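Local coordinates for heroin esterase (Rhodococcus sp., PDB 1LZL), which probably hydrolyses acetyl ester bonds, those of heroin among them, as an esterase of the alpha/beta hydrolase fold, at residues A[84-89]-A[116-121]; A[179-184]-A[248-253]. One frame throughout, in Å; residues are numbered along the deposited sequence.

In the fold
Both contacts belong to the same mixed sheet of the alpha/beta hydrolase fold and are largely buried, yet they lie on different strand pairs, their centres about 20 Å apart and their nearest atoms about 8 Å apart. Interaction 1 joins the C-terminal exits of strands 79-85 and 112-116, its centre about 8 Å from that of the chain, and relies on stacked rings, a tyrosine hydroxyl and two bridging waters. Interaction 2, its centre about 15 Å from that of the chain, joins the N-terminal starts of strands 183-187 and 252-257 through parallel pairing, prolines and a glutamine-threonine bond. Helix 161-176 borders both, touching Ile85 and Tyr118 in the first and Gln184 and Pro250 in the second.

Interaction 1: A[84-89]-A[116-121]; sequences WIHGGG and VEYRLA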
loop_
_atom_site.group_PDB
_atom_site.type_symbol
_atom_site.label_atom_id
_atom_site.label_comp_id
_atom_site.label_asym_id
_atom_site.label_seq_id
_atom_site.Cartn_x
_atom_site.Cartn_y
_atom_site.Cartn_z
ATOM N N TRP A 84 -5.609 0.953 -5.894
ATOM C CA TRP A 84 -5.044 0.228 -4.784
ATOM C C TRP A 84 -3.773 -0.493 -5.214
ATOM O O TRP A 84 -3.718 -1.040 -6.326
ATOM C CB TRP A 84 -6.062 -0.849 -4.274
ATOM C CG TRP A 84 -5.449 -1.584 -3.108
ATOM C CD1 TRP A 84 -4.975 -2.848 -3.096
ATOM C CD2 TRP A 84 -5.250 -1.032 -1.811
ATOM N NE1 TRP A 84 -4.490 -3.142 -1.855
ATOM C CE2 TRP A 84 -4.649 -2.054 -1.046
ATOM C CE3 TRP A 84 -5.518 0.189 -1.198
ATOM C CZ2 TRP A 84 -4.299 -1.900 0.297
ATOM C CZ3 TRP A 84 -5.175 0.365 0.145
ATOM C CH2 TRP A 84 -4.570 -0.686 0.885
ATOM N N ILE A 85 -2.777 -0.505 -4.342
ATOM C CA ILE A 85 -1.462 -1.058 -4.651
ATOM C C ILE A 85 -1.051 -1.983 -3.522
ATOM O O ILE A 85 -0.873 -1.601 -2.344
ATOM C CB ILE A 85 -0.445 0.100 -4.825
ATOM C CG1 ILE A 85 -0.977 1.154 -5.820
ATOM C CG2 ILE A 85 0.908 -0.430 -5.225
ATOM C CD1 ILE A 85 -0.183 2.459 -5.788
ATOM N N HIS A 86 -0.877 -3.268 -3.857
ATOM C CA HIS A 86 -0.581 -4.281 -2.858
ATOM C C HIS A 86 0.845 -4.150 -2.325
ATOM O O HIS A 86 1.681 -3.500 -2.918
ATOM C CB HIS A 86 -0.733 -5.689 -3.426
ATOM C CG HIS A 86 0.337 -6.077 -4.408
ATOM N ND1 HIS A 86 1.560 -6.576 -4.025
ATOM C CD2 HIS A 86 0.347 -6.113 -5.788
ATOM C CE1 HIS A 86 2.302 -6.852 -5.080
ATOM N NE2 HIS A 86 1.609 -6.596 -6.171
ATOM N N GLY A 87 1.025 -4.817 -1.140
ATOM C CA GLY A 87 2.332 -4.785 -0.526
ATOM C C GLY A 87 3.215 -5.976 -0.804
ATOM O O GLY A 87 2.943 -6.726 -1.759
ATOM N N GLY A 88 4.279 -6.166 -0.037
ATOM C CA GLY A 88 5.205 -7.276 -0.345
ATOM C C GLY A 88 6.625 -6.791 -0.493
ATOM O O GLY A 88 7.490 -7.417 -1.152
ATOM N N GLY A 89 6.992 -5.684 0.154
ATOM C CA GLY A 89 8.366 -5.261 0.176
ATOM C C GLY A 89 8.985 -4.944 -1.172
ATOM O O GLY A 89 10.216 -4.924 -1.289
ATOM N N VAL A 116 -3.837 -2.544 -8.827
ATOM C CA VAL A 116 -2.798 -2.494 -9.886
ATOM C C VAL A 116 -1.763 -3.613 -9.834
ATOM O O VAL A 116 -1.118 -3.835 -8.788
ATOM C CB VAL A 116 -2.055 -1.144 -9.801
ATOM C CG1 VAL A 116 -1.017 -1.043 -10.914
ATOM C CG2 VAL A 116 -2.978 0.064 -9.847
ATOM N N GLU A 117 -1.576 -4.307 -10.945
ATOM C CA GLU A 117 -0.516 -5.328 -11.066
ATOM C C GLU A 117 0.782 -4.673 -11.501
ATOM O O GLU A 117 1.113 -4.598 -12.683
ATOM C CB GLU A 117 -0.943 -6.412 -12.042
ATOM C CG GLU A 117 -0.006 -7.623 -11.997
ATOM C CD GLU A 117 -0.355 -8.541 -10.869
ATOM O OE1 GLU A 117 0.136 -8.341 -9.750
ATOM O OE2 GLU A 117 -1.136 -9.484 -11.075
ATOM N N TYR A 118 1.528 -4.104 -10.542
ATOM C CA TYR A 118 2.819 -3.519 -10.897
ATOM C C TYR A 118 3.901 -4.564 -11.031
ATOM O O TYR A 118 3.804 -5.675 -10.458
ATOM C CB TYR A 118 3.201 -2.440 -9.888
ATOM C CG TYR A 118 3.360 -2.889 -8.447
ATOM C CD1 TYR A 118 4.600 -3.333 -7.996
ATOM C CD2 TYR A 118 2.293 -2.863 -7.574
ATOM C CE1 TYR A 118 4.705 -3.744 -6.660
ATOM C CE2 TYR A 118 2.383 -3.256 -6.237
ATOM C CZ TYR A 118 3.609 -3.695 -5.811
ATOM O OH TYR A 118 3.781 -4.082 -4.491
ATOM N N ARG A 119 4.939 -4.213 -11.779
ATOM C CA ARG A 119 6.053 -5.163 -11.884
ATOM C C ARG A 119 6.894 -5.222 -10.612
ATOM O O ARG A 119 7.137 -4.197 -9.973
ATOM C CB ARG A 119 6.968 -4.694 -13.018
ATOM C CG ARG A 119 6.369 -4.920 -14.405
ATOM C CD ARG A 119 7.248 -4.275 -15.483
ATOM N NE ARG A 119 7.195 -2.814 -15.251
ATOM C CZ ARG A 119 7.973 -1.948 -15.881
ATOM N NH1 ARG A 119 8.875 -2.387 -16.781
ATOM N NH2 ARG A 119 7.893 -0.634 -15.619
ATOM N N LEU A 120 7.367 -6.388 -10.242
ATOM C CA LEU A 120 8.137 -6.586 -9.016
ATOM C C LEU A 120 9.639 -6.419 -9.246
ATOM O O LEU A 120 10.203 -6.788 -10.306
ATOM C CB LEU A 120 7.944 -8.003 -8.428
ATOM C CG LEU A 120 6.507 -8.361 -8.046
ATOM C CD1 LEU A 120 6.552 -9.803 -7.534
ATOM C CD2 LEU A 120 5.956 -7.426 -6.999
ATOM N N ALA A 121 10.281 -5.907 -8.204
ATOM C CA ALA A 121 11.746 -5.949 -8.102
ATOM C C ALA A 121 12.206 -7.289 -7.568
ATOM O O ALA A 121 11.431 -8.003 -6.962
ATOM C CB ALA A 121 12.186 -4.816 -7.182
HETATM O O HOH W 1 -2.091 -4.175 -6.224
HETATM O O HOH W 2 2.125 -6.860 -8.804
#
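Val116 N donates to Trp84 O (2.9 Å), the last direct backbone bond before the neighbouring strands 79-85 and 112-116 run out, and one step on a water spans His86 N and Val116 O. Beyond it the imidazole of His86 lies on the ring of Tyr118 as an offset stack, centroids 4.4 Å apart and planes at 17°. Both rings start from a CG held between backbone N and carbonyl carbon (chi1 71° and 61°), which brings them over each other. Tyr118 OH lies over one face of the imidazole, toward its rim, and donates to His86 O at 2.7 Å, from above the carbonyl plane. Ile85 CG2 presses against Tyr118 CE2 at 3.3 Å, their side chains crossing at about a right angle. His86 is fixed in rotation at both nitrogens: ND1 donates to Gly87 O (2.7 Å), on an in-plane lone pair, and NE2 is hydrogen-bonded to a second water in its ring plane; that water donates to Glu117 OE1 and to Tyr118 O. Glu117 OE1 takes a further bond from Ala95 N. The His-Gly-Gly-Gly run held here is the sequence whose glycines form the oxyanion hole in hormone-sensitive-lipase-like esterases, and probably does so in this enzyme.

Interaction 2: A[179-184]-A[248-253]; sequences VPVAFQ and GLPPTY
The ring of Phe183 and the amide of Gln184 are the flat groups here: Pro251 O approaches the ring at a slant, 3.2 Å from Phe183 CD1, whereas Thr252 OG1 lies in the plane of the amide. Farther along the ring, Phe183 CZ rests 3.8 Å from Tyr253 CB, the two side chains lying alongside each other and pointing the same way. The Tyr253 ring meets that of Phe185, nearly parallel to it, and its hydroxyl bonds to Glu307. Between the backbones, Gln184 N donates to Pro251 O and Gln184 O accepts from Tyr253 N, both at 2.9 Å, so Gln184 brackets Thr252 as in a parallel sheet. Before this pairing starts, the loops leading into the strands meet: the Pro250 ring packs on Val181 (CG to CG1, 3.7 Å), and Pro251 CD touches the carbonyl Ala182 O at 3.4 Å. Gln184 and Thr252 share a sheet face, Gln184 against Ala167 and Val170 of helix 161-176 and Thr252 against Leu273 of helix 263-275. Fully extended (chi1 175°, chi2 174°), the glutamine runs alongside the threonine, and Gln184 NE2 donates to Thr252 OG1 at 2.8 Å. Thr252 OG1 in turn donates to Pro250 O at 2.7 Å. A valine in place of Thr252 would probably leave both Gln184 NE2 and Pro250 O without this mate and the buried amide freer to turn. The chain of bonds from amide to hydroxyl to carbonyl thus ties a buried glutamine to the Pro250-Pro251 segment leading into the neighbouring strand, with no charged side chain in that chain of bonds.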
loop_
_atom_site.group_PDB
_atom_site.type_symbol
_atom_site.label_atom_id
_atom_site.label_comp_id
_atom_site.label_asym_id
_atom_site.label_seq_id
_atom_site.Cartn_x
_atom_site.Cartn_y
_atom_site.Cartn_z
ATOM N N VAL A 179 -3.270 14.631 -13.160
ATOM C CA VAL A 179 -4.370 13.892 -12.515
ATOM C C VAL A 179 -4.613 14.439 -11.115
ATOM O O VAL A 179 -3.645 14.387 -10.320
ATOM C CB VAL A 179 -4.026 12.396 -12.342
ATOM C CG1 VAL A 179 -5.220 11.667 -11.674
ATOM C CG2 VAL A 179 -3.659 11.802 -13.673
ATOM N N PRO A 180 -5.807 14.906 -10.799
ATOM C CA PRO A 180 -6.107 15.361 -9.432
ATOM C C PRO A 180 -6.397 14.109 -8.575
ATOM O O PRO A 180 -7.154 13.212 -8.976
ATOM C CB PRO A 180 -7.336 16.210 -9.624
ATOM C CG PRO A 180 -8.078 15.493 -10.723
ATOM C CD PRO A 180 -7.005 15.058 -11.696
ATOM N N VAL A 181 -5.779 14.030 -7.400
ATOM C CA VAL A 181 -6.042 12.952 -6.444
ATOM C C VAL A 181 -6.830 13.518 -5.250
ATOM O O VAL A 181 -6.356 14.506 -4.644
ATOM C CB VAL A 181 -4.709 12.282 -6.038
ATOM C CG1 VAL A 181 -5.013 11.251 -4.948
ATOM C CG2 VAL A 181 -4.014 11.632 -7.221
ATOM N N ALA A 182 -8.001 12.944 -4.983
ATOM C CA ALA A 182 -8.899 13.465 -3.942
ATOM C C ALA A 182 -8.516 13.008 -2.527
ATOM O O ALA A 182 -8.829 13.689 -1.543
ATOM C CB ALA A 182 -10.333 13.042 -4.215
ATOM N N PHE A 183 -7.864 11.854 -2.427
ATOM C CA PHE A 183 -7.618 11.209 -1.124
ATOM C C PHE A 183 -6.452 10.238 -1.236
ATOM O O PHE A 183 -6.298 9.599 -2.293
ATOM C CB PHE A 183 -8.864 10.487 -0.641
ATOM C CG PHE A 183 -8.799 10.014 0.815
ATOM C CD1 PHE A 183 -8.768 10.928 1.858
ATOM C CD2 PHE A 183 -8.771 8.658 1.099
ATOM C CE1 PHE A 183 -8.746 10.533 3.194
ATOM C CE2 PHE A 183 -8.762 8.243 2.425
ATOM C CZ PHE A 183 -8.727 9.164 3.462
ATOM N N GLN A 184 -5.657 10.169 -0.162
ATOM C CA GLN A 184 -4.488 9.293 -0.086
ATOM C C GLN A 184 -4.602 8.355 1.091
ATOM O O GLN A 184 -4.771 8.841 2.207
ATOM C CB GLN A 184 -3.246 10.192 0.004
ATOM C CG GLN A 184 -1.974 9.381 0.205
ATOM C CD GLN A 184 -0.707 10.216 0.163
ATOM O OE1 GLN A 184 0.254 9.801 -0.466
ATOM N NE2 GLN A 184 -0.723 11.357 0.862
ATOM N N GLY A 248 0.183 20.785 -0.542
ATOM C CA GLY A 248 -0.695 20.536 -1.684
ATOM C C GLY A 248 -0.923 19.066 -1.978
ATOM O O GLY A 248 -1.500 18.760 -3.016
ATOM N N LEU A 249 -0.526 18.144 -1.105
ATOM C CA LEU A 249 -0.894 16.742 -1.225
ATOM C C LEU A 249 -2.316 16.527 -0.747
ATOM O O LEU A 249 -2.930 17.347 -0.044
ATOM C CB LEU A 249 0.114 15.855 -0.464
ATOM C CG LEU A 249 1.511 15.902 -1.107
ATOM C CD1 LEU A 249 2.533 15.243 -0.192
ATOM C CD2 LEU A 249 1.539 15.218 -2.479
ATOM N N PRO A 250 -2.981 15.425 -1.132
ATOM C CA PRO A 250 -4.378 15.211 -0.793
ATOM C C PRO A 250 -4.612 14.894 0.691
ATOM O O PRO A 250 -3.682 14.417 1.331
ATOM C CB PRO A 250 -4.752 13.951 -1.616
ATOM C CG PRO A 250 -3.621 13.644 -2.488
ATOM C CD PRO A 250 -2.402 14.276 -1.888
ATOM N N PRO A 251 -5.831 15.099 1.193
ATOM C CA PRO A 251 -6.193 14.609 2.555
ATOM C C PRO A 251 -5.780 13.143 2.628
ATOM O O PRO A 251 -5.908 12.379 1.652
ATOM C CB PRO A 251 -7.711 14.775 2.647
ATOM C CG PRO A 251 -8.053 15.817 1.608
ATOM C CD PRO A 251 -6.990 15.719 0.543
ATOM N N THR A 252 -5.213 12.761 3.768
ATOM C CA THR A 252 -4.548 11.466 3.879
ATOM C C THR A 252 -4.964 10.717 5.128
ATOM O O THR A 252 -5.176 11.341 6.166
ATOM C CB THR A 252 -3.036 11.744 3.957
ATOM O OG1 THR A 252 -2.639 12.327 2.701
ATOM C CG2 THR A 252 -2.175 10.481 4.169
ATOM N N TYR A 253 -5.032 9.404 5.045
ATOM C CA TYR A 253 -5.188 8.517 6.176
ATOM C C TYR A 253 -3.867 7.745 6.254
ATOM O O TYR A 253 -3.441 7.217 5.204
ATOM C CB TYR A 253 -6.360 7.546 6.001
ATOM C CG TYR A 253 -6.468 6.542 7.145
ATOM C CD1 TYR A 253 -5.814 5.314 7.120
ATOM C CD2 TYR A 253 -7.215 6.864 8.282
ATOM C CE1 TYR A 253 -5.900 4.418 8.163
ATOM C CE2 TYR A 253 -7.347 5.971 9.362
ATOM C CZ TYR A 253 -6.672 4.760 9.272
ATOM O OH TYR A 253 -6.735 3.820 10.281
#